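Side-chain contacts in agmatine N-acetyltransferase (Drosophila melanogaster, PDB 7CIW), which probably transfers acyl groups from coenzyme A thioesters to the amino group of agmatine and arylalkylamines, as a GNAT-family N-acetyltransferase: residues L27-P32 against V133-R138; F63-L66 against I71-A74. The protein carries 1 engineered substitution. One frame throughout, in Å; residues are numbered along the deposited sequence.

How the interactions relate
From the N terminus the chain passes through helix 19-30, and its C-terminal end supplies 27-32, the first half of interaction 1. About 100 residues later 133-138, which leads from strand 125-133 into helix 142-156, comes back to it and closes a long loop. Nested inside that loop is interaction 2, a short hairpin in which strand 62-67 turns back as strand 70-80. The two contacts touch: D134 N lies 2.8 Å from V72 O, a probable hydrogen bond, and V133 CG2 packs on A73 CB. The hairpin thus lies against the strand that ends at the coenzyme site, while interaction 1 brings the helix end with the acetylagmatine-binding tyrosines alongside it.

Interaction 1 (L27-P32 against V133-R138); sequences LAHYYP and VDPQLR. With COA (coenzyme A), chain B; G0R (N-(4-carbamimidamidobutyl)ethanamide), chain C.
H29 keeps its ring carbon CG beside the backbone N (chi1 -63°), and D134 turns its CG anti to the backbone N (chi1 -173°), which lays imidazole and carboxylate side by side. The site is the coenzyme loop of the GNAT fold, where R138 opens a variant of the family's Q/R-x-x-G-x-G/A motif, with N141 at the first glycine position. D134 CG sits over one face of the H29 ring, toward its rim, and the nearest polar atoms, H29 NE2 and D134 OD2, are 3.5 Å apart. A28 CB covers the opposite face, and the P135 side chain runs roughly at right angles to that of H29, its CD 3.2 Å from H29 ND1. OD2 of D134 is also salt-bridged to R70, while its OD1 accepts from Q136 N in an Asx turn.

R138 has its guanidinium sandwiched between P135 CG on one face and coenzyme A C9P on the other. It is steadied by NE donating to V133 O at 2.8 Å and by a salt bridge from NH1 to E33; H29 O approaches its edge, 3.3 Å from NH2. V133 N in turn donates to coenzyme A O9P at 2.9 Å, one of several bonds holding the coenzyme. Y30 packs CD1 against C6P of the pantetheine arm, and its OH donates to acetylagmatine O3 at 2.7 Å.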
loop_
_atom_site.group_PDB
_atom_site.type_symbol
_atom_site.label_atom_id
_atom_site.label_comp_id
_atom_site.label_asym_id
_atom_site.label_seq_id
_atom_site.Cartn_x
_atom_site.Cartn_y
_atom_site.Cartn_z
ATOM N N LEU A 27 5.393 5.514 10.689
ATOM C CA LEU A 27 6.771 6.000 10.710
ATOM C C LEU A 27 7.698 5.065 11.477
ATOM O O LEU A 27 8.902 5.028 11.200
ATOM C CB LEU A 27 6.823 7.407 11.309
ATOM C CG LEU A 27 6.163 8.432 10.396
ATOM C CD1 LEU A 27 5.885 9.737 11.122
ATOM C CD2 LEU A 27 7.040 8.673 9.159
ATOM N N ALA A 28 7.170 4.302 12.430
ATOM C CA ALA A 28 8.015 3.421 13.228
ATOM C C ALA A 28 8.269 2.071 12.562
ATOM O O ALA A 28 9.386 1.551 12.638
ATOM C CB ALA A 28 7.385 3.195 14.604
ATOM N N HIS A 29 7.255 1.481 11.913
ATOM C CA HIS A 29 7.318 0.081 11.526
ATOM C C HIS A 29 6.902 -0.203 10.092
ATOM O O HIS A 29 6.988 -1.357 9.660
ATOM C CB HIS A 29 6.456 -0.767 12.474
ATOM C CG HIS A 29 6.935 -0.743 13.889
ATOM N ND1 HIS A 29 8.235 -1.044 14.237
ATOM C CD2 HIS A 29 6.299 -0.429 15.043
ATOM C CE1 HIS A 29 8.376 -0.926 15.546
ATOM N NE2 HIS A 29 7.216 -0.556 16.058
ATOM N N TYR A 30 6.447 0.799 9.349
ATOM C CA TYR A 30 6.139 0.626 7.938
ATOM C C TYR A 30 7.189 1.301 7.070
ATOM O O TYR A 30 7.916 0.633 6.331
ATOM C CB TYR A 30 4.749 1.192 7.620
ATOM C CG TYR A 30 4.444 1.233 6.142
ATOM C CD1 TYR A 30 4.157 0.062 5.439
ATOM C CD2 TYR A 30 4.438 2.439 5.445
ATOM C CE1 TYR A 30 3.883 0.090 4.084
ATOM C CE2 TYR A 30 4.163 2.475 4.083
ATOM C CZ TYR A 30 3.887 1.297 3.413
ATOM O OH TYR A 30 3.609 1.336 2.067
ATOM N N TYR A 31 7.295 2.619 7.176
ATOM C CA TYR A 31 8.186 3.374 6.300
ATOM C C TYR A 31 9.658 2.971 6.374
ATOM O O TYR A 31 10.308 2.948 5.317
ATOM C CB TYR A 31 8.038 4.858 6.620
ATOM C CG TYR A 31 6.861 5.571 5.996
ATOM C CD1 TYR A 31 6.756 5.727 4.613
ATOM C CD2 TYR A 31 5.882 6.149 6.798
ATOM C CE1 TYR A 31 5.697 6.430 4.048
ATOM C CE2 TYR A 31 4.821 6.859 6.243
ATOM C CZ TYR A 31 4.741 7.004 4.870
ATOM O OH TYR A 31 3.702 7.712 4.320
ATOM N N PRO A 32 10.254 2.682 7.536
ATOM C CA PRO A 32 11.697 2.371 7.542
ATOM C C PRO A 32 12.066 1.124 6.757
ATOM O O PRO A 32 13.197 1.044 6.263
ATOM C CB PRO A 32 12.020 2.211 9.038
ATOM C CG PRO A 32 10.964 3.033 9.722
ATOM C CD PRO A 32 9.727 2.804 8.910
ATOM N N VAL A 133 3.235 -4.316 9.705
ATOM C CA VAL A 133 3.050 -5.043 10.957
ATOM C C VAL A 133 4.273 -4.793 11.832
ATOM O O VAL A 133 5.404 -4.839 11.337
ATOM C CB VAL A 133 2.858 -6.556 10.720
ATOM C CG1 VAL A 133 2.771 -7.296 12.046
ATOM C CG2 VAL A 133 1.589 -6.822 9.915
ATOM N N ASP A 134 4.041 -4.498 13.113
ATOM C CA ASP A 134 5.109 -4.387 14.101
ATOM C C ASP A 134 5.993 -5.630 14.040
ATOM O O ASP A 134 5.472 -6.754 14.054
ATOM C CB ASP A 134 4.481 -4.231 15.494
ATOM C CG ASP A 134 5.493 -3.930 16.602
ATOM O OD1 ASP A 134 6.553 -4.578 16.693
ATOM O OD2 ASP A 134 5.182 -3.058 17.434
ATOM N N PRO A 135 7.314 -5.474 13.961
ATOM C CA PRO A 135 8.199 -6.649 13.883
ATOM C C PRO A 135 7.954 -7.665 14.980
ATOM O O PRO A 135 8.097 -8.870 14.743
ATOM C CB PRO A 135 9.597 -6.025 13.987
ATOM C CG PRO A 135 9.420 -4.642 13.457
ATOM C CD PRO A 135 8.066 -4.212 13.921
ATOM N N GLN A 136 7.549 -7.220 16.172
ATOM C CA GLN A 136 7.288 -8.149 17.262
ATOM C C GLN A 136 6.038 -8.988 17.040
ATOM O O GLN A 136 5.847 -9.987 17.740
ATOM C CB GLN A 136 7.158 -7.378 18.573
ATOM C CG GLN A 136 8.480 -6.899 19.120
ATOM C CD GLN A 136 8.368 -6.388 20.537
ATOM O OE1 GLN A 136 7.490 -5.577 20.851
ATOM N NE2 GLN A 136 9.258 -6.856 21.406
ATOM N N LEU A 137 5.177 -8.606 16.100
ATOM C CA LEU A 137 3.959 -9.354 15.815
ATOM C C LEU A 137 3.981 -9.993 14.432
ATOM O O LEU A 137 2.946 -10.483 13.973
ATOM C CB LEU A 137 2.735 -8.445 15.951
ATOM C CG LEU A 137 2.130 -8.085 17.318
ATOM C CD1 LEU A 137 1.668 -9.333 18.053
ATOM C CD2 LEU A 137 3.092 -7.276 18.176
ATOM N N ARG A 138 5.122 -9.987 13.747
ATOM C CA ARG A 138 5.174 -10.550 12.406
ATOM C C ARG A 138 5.171 -12.072 12.460
ATOM O O ARG A 138 5.640 -12.684 13.422
ATOM C CB ARG A 138 6.401 -10.038 11.648
ATOM C CG ARG A 138 6.254 -8.573 11.234
ATOM C CD ARG A 138 7.447 -8.022 10.489
ATOM N NE ARG A 138 7.324 -6.572 10.342
ATOM C CZ ARG A 138 8.330 -5.757 10.044
ATOM N NH1 ARG A 138 9.550 -6.245 9.835
ATOM N NH2 ARG A 138 8.112 -4.449 9.952
HETATM N N1A COA B . 11.308 -9.654 7.293
HETATM C C2A COA B . 11.677 -10.949 7.500
HETATM N N3A COA B . 10.726 -11.939 7.584
HETATM C C4A COA B . 9.422 -11.639 7.465
HETATM C C5A COA B . 9.065 -10.361 7.266
HETATM C C6A COA B . 10.023 -9.372 7.177
HETATM N N6A COA B . 10.117 -7.870 6.968
HETATM N N7A COA B . 7.713 -10.284 7.174
HETATM C C8A COA B . 7.218 -11.521 7.321
HETATM N N9A COA B . 8.263 -12.345 7.488
HETATM C C1B COA B . 8.391 -13.660 7.723
HETATM C C2B COA B . 7.644 -13.945 9.050
HETATM O O2B COA B . 8.483 -13.662 10.237
HETATM C C3B COA B . 7.220 -15.222 8.955
HETATM O O3B COA B . 8.262 -16.222 9.107
HETATM P P3B COA B . 8.638 -16.951 10.555
HETATM O O7A COA B . 7.403 -17.050 11.431
HETATM O O8A COA B . 9.285 -18.314 10.291
HETATM O O9A COA B . 9.662 -16.034 11.207
HETATM C C4B COA B . 6.813 -15.376 7.381
HETATM O O4B COA B . 7.539 -14.495 6.705
HETATM C C5B COA B . 5.331 -15.188 7.159
HETATM O O5B COA B . 4.917 -14.075 7.940
HETATM P P1A COA B . 3.500 -13.253 7.580
HETATM O O1A COA B . 2.952 -13.573 6.186
HETATM O O2A COA B . 2.488 -13.500 8.689
HETATM O O3A COA B . 3.961 -11.680 7.558
HETATM P P2A COA B . 3.243 -10.425 8.337
HETATM O O4A COA B . 3.427 -10.561 9.819
HETATM O O5A COA B . 1.796 -10.324 7.910
HETATM O O6A COA B . 4.151 -9.175 7.772
HETATM C CBP COA B . 4.479 -7.474 6.234
HETATM C CCP COA B . 4.186 -8.943 6.402
HETATM C CDP COA B . 3.209 -6.683 6.698
HETATM C CEP COA B . 4.777 -7.163 4.760
HETATM C CAP COA B . 5.715 -7.140 7.067
HETATM O OAP COA B . 6.829 -7.782 6.495
HETATM C C9P COA B . 6.031 -5.633 7.145
HETATM O O9P COA B . 5.429 -4.883 7.849
HETATM N N8P COA B . 7.136 -5.131 6.353
HETATM C C7P COA B . 7.554 -3.718 6.410
HETATM C C6P COA B . 6.637 -2.720 5.581
HETATM C C5P COA B . 6.469 -3.328 4.211
HETATM O O5P COA B . 7.409 -3.636 3.527
HETATM N N4P COA B . 5.059 -3.515 3.762
HETATM C C3P COA B . 4.677 -4.128 2.501
HETATM C C2P COA B . 5.068 -3.294 1.280
HETATM S S1P COA B . 4.241 -4.221 -0.049
HETATM C C10 G0R C . 4.652 5.303 0.015
HETATM N N12 G0R C . 6.044 5.502 0.397
HETATM C C1 G0R C . 0.893 -2.309 0.304
HETATM C C2 G0R C . 2.144 -1.434 0.264
HETATM C C5 G0R C . 3.864 -0.183 -1.103
HETATM C C6 G0R C . 3.495 1.265 -1.436
HETATM C C7 G0R C . 4.722 2.133 -1.738
HETATM C C8 G0R C . 5.153 3.092 -0.621
HETATM N N4 G0R C . 2.677 -1.018 -1.017
HETATM N N9 G0R C . 4.250 4.208 -0.451
HETATM N N11 G0R C . 3.701 6.375 0.176
HETATM O O3 G0R C . 2.663 -1.089 1.274
#

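Interaction 2 (F63-L66 against I71-A74); sequences FVAL and IVAA
V64 and I71 meet at the apolar centre of this antiparallel hairpin, strands 62-67 and 70-80 of the central mixed GNAT sheet, V64 CG1 lying 3.9 Å from I71 CG2. A74 joins them, its CB 3.9 Å from V64 CG1, and at the turn end L66 CD2 touches I71 CG1 at 3.7 Å. At I71, chi1 of -64° sets CG1 beside the backbone N, where it meets L66, and leaves CG2 anti to that N, against V64. Helix 19-30 covers this face through L22 and F25. On the other face A65 CB packs against A73 CB and V72 CG2, and L146 of helix 142-156 touches A73.

Outward lies the backbone ladder, interrupted by a beta bulge: L66 pairs with I71 and V64 with A74, so V72 and A73 together face A65. V72 carries the irregular backbone (psi -6°). A65 O accepts from V72 N at 2.8 Å, nearly straight, and A65 N donates to A73 O at 2.9 Å. Beyond, V72 and A74 bond through their backbones to D134 and G132, toward the coenzyme site. A73 N is buried with no partner, so within this contact the polar grip rests on the two bonds of A65.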
loop_
_atom_site.group_PDB
_atom_site.type_symbol
_atom_site.label_atom_id
_atom_site.label_comp_id
_atom_site.label_asym_id
_atom_site.label_seq_id
_atom_site.Cartn_x
_atom_site.Cartn_y
_atom_site.Cartn_z
ATOM N N PHE A 63 -7.543 0.485 8.299
ATOM C CA PHE A 63 -7.785 -0.321 9.489
ATOM C C PHE A 63 -6.498 -0.528 10.271
ATOM O O PHE A 63 -5.408 -0.556 9.702
ATOM C CB PHE A 63 -8.399 -1.684 9.125
ATOM C CG PHE A 63 -9.698 -1.569 8.388
ATOM C CD1 PHE A 63 -10.894 -1.511 9.075
ATOM C CD2 PHE A 63 -9.715 -1.499 7.009
ATOM C CE1 PHE A 63 -12.099 -1.392 8.394
ATOM C CE2 PHE A 63 -10.909 -1.383 6.321
ATOM C CZ PHE A 63 -12.102 -1.321 7.019
ATOM N N VAL A 64 -6.639 -0.671 11.591
ATOM C CA VAL A 64 -5.507 -0.969 12.457
ATOM C C VAL A 64 -5.829 -2.156 13.349
ATOM O O VAL A 64 -6.986 -2.412 13.693
ATOM C CB VAL A 64 -5.101 0.246 13.318
ATOM C CG1 VAL A 64 -4.517 1.341 12.435
ATOM C CG2 VAL A 64 -6.285 0.769 14.136
ATOM N N ALA A 65 -4.783 -2.877 13.733
ATOM C CA ALA A 65 -4.864 -3.874 14.793
ATOM C C ALA A 65 -4.328 -3.262 16.082
ATOM O O ALA A 65 -3.245 -2.665 16.088
ATOM C CB ALA A 65 -4.069 -5.130 14.426
ATOM N N LEU A 66 -5.107 -3.391 17.155
ATOM C CA LEU A 66 -4.837 -2.777 18.446
ATOM C C LEU A 66 -4.536 -3.851 19.476
ATOM O O LEU A 66 -5.196 -4.890 19.507
ATOM C CB LEU A 66 -6.041 -1.971 18.945
ATOM C CG LEU A 66 -6.481 -0.705 18.240
ATOM C CD1 LEU A 66 -7.721 -0.133 18.940
ATOM C CD2 LEU A 66 -5.341 0.288 18.254
ATOM N N ILE A 71 -1.289 0.550 18.399
ATOM C CA ILE A 71 -1.385 0.006 17.046
ATOM C C ILE A 71 -0.188 -0.899 16.791
ATOM O O ILE A 71 0.965 -0.488 16.971
ATOM C CB ILE A 71 -1.463 1.132 16.004
ATOM C CG1 ILE A 71 -2.738 1.948 16.202
ATOM C CG2 ILE A 71 -1.382 0.550 14.583
ATOM C CD1 ILE A 71 -2.730 3.276 15.452
ATOM N N VAL A 72 -0.461 -2.136 16.380
ATOM C CA VAL A 72 0.585 -3.100 16.060
ATOM C C VAL A 72 0.568 -3.507 14.595
ATOM O O VAL A 72 1.480 -4.223 14.153
ATOM C CB VAL A 72 0.499 -4.349 16.970
ATOM C CG1 VAL A 72 0.821 -3.957 18.404
ATOM C CG2 VAL A 72 -0.884 -4.987 16.906
ATOM N N ALA A 73 -0.421 -3.065 13.825
ATOM C CA ALA A 73 -0.461 -3.332 12.395
ATOM C C ALA A 73 -1.445 -2.353 11.770
ATOM O O ALA A 73 -2.355 -1.863 12.439
ATOM C CB ALA A 73 -0.866 -4.783 12.098
ATOM N N ALA A 74 -1.263 -2.074 10.485
ATOM C CA ALA A 74 -2.143 -1.120 9.827
ATOM C C ALA A 74 -2.214 -1.403 8.338
ATOM O O ALA A 74 -1.247 -1.873 7.735
ATOM C CB ALA A 74 -1.670 0.328 10.038
#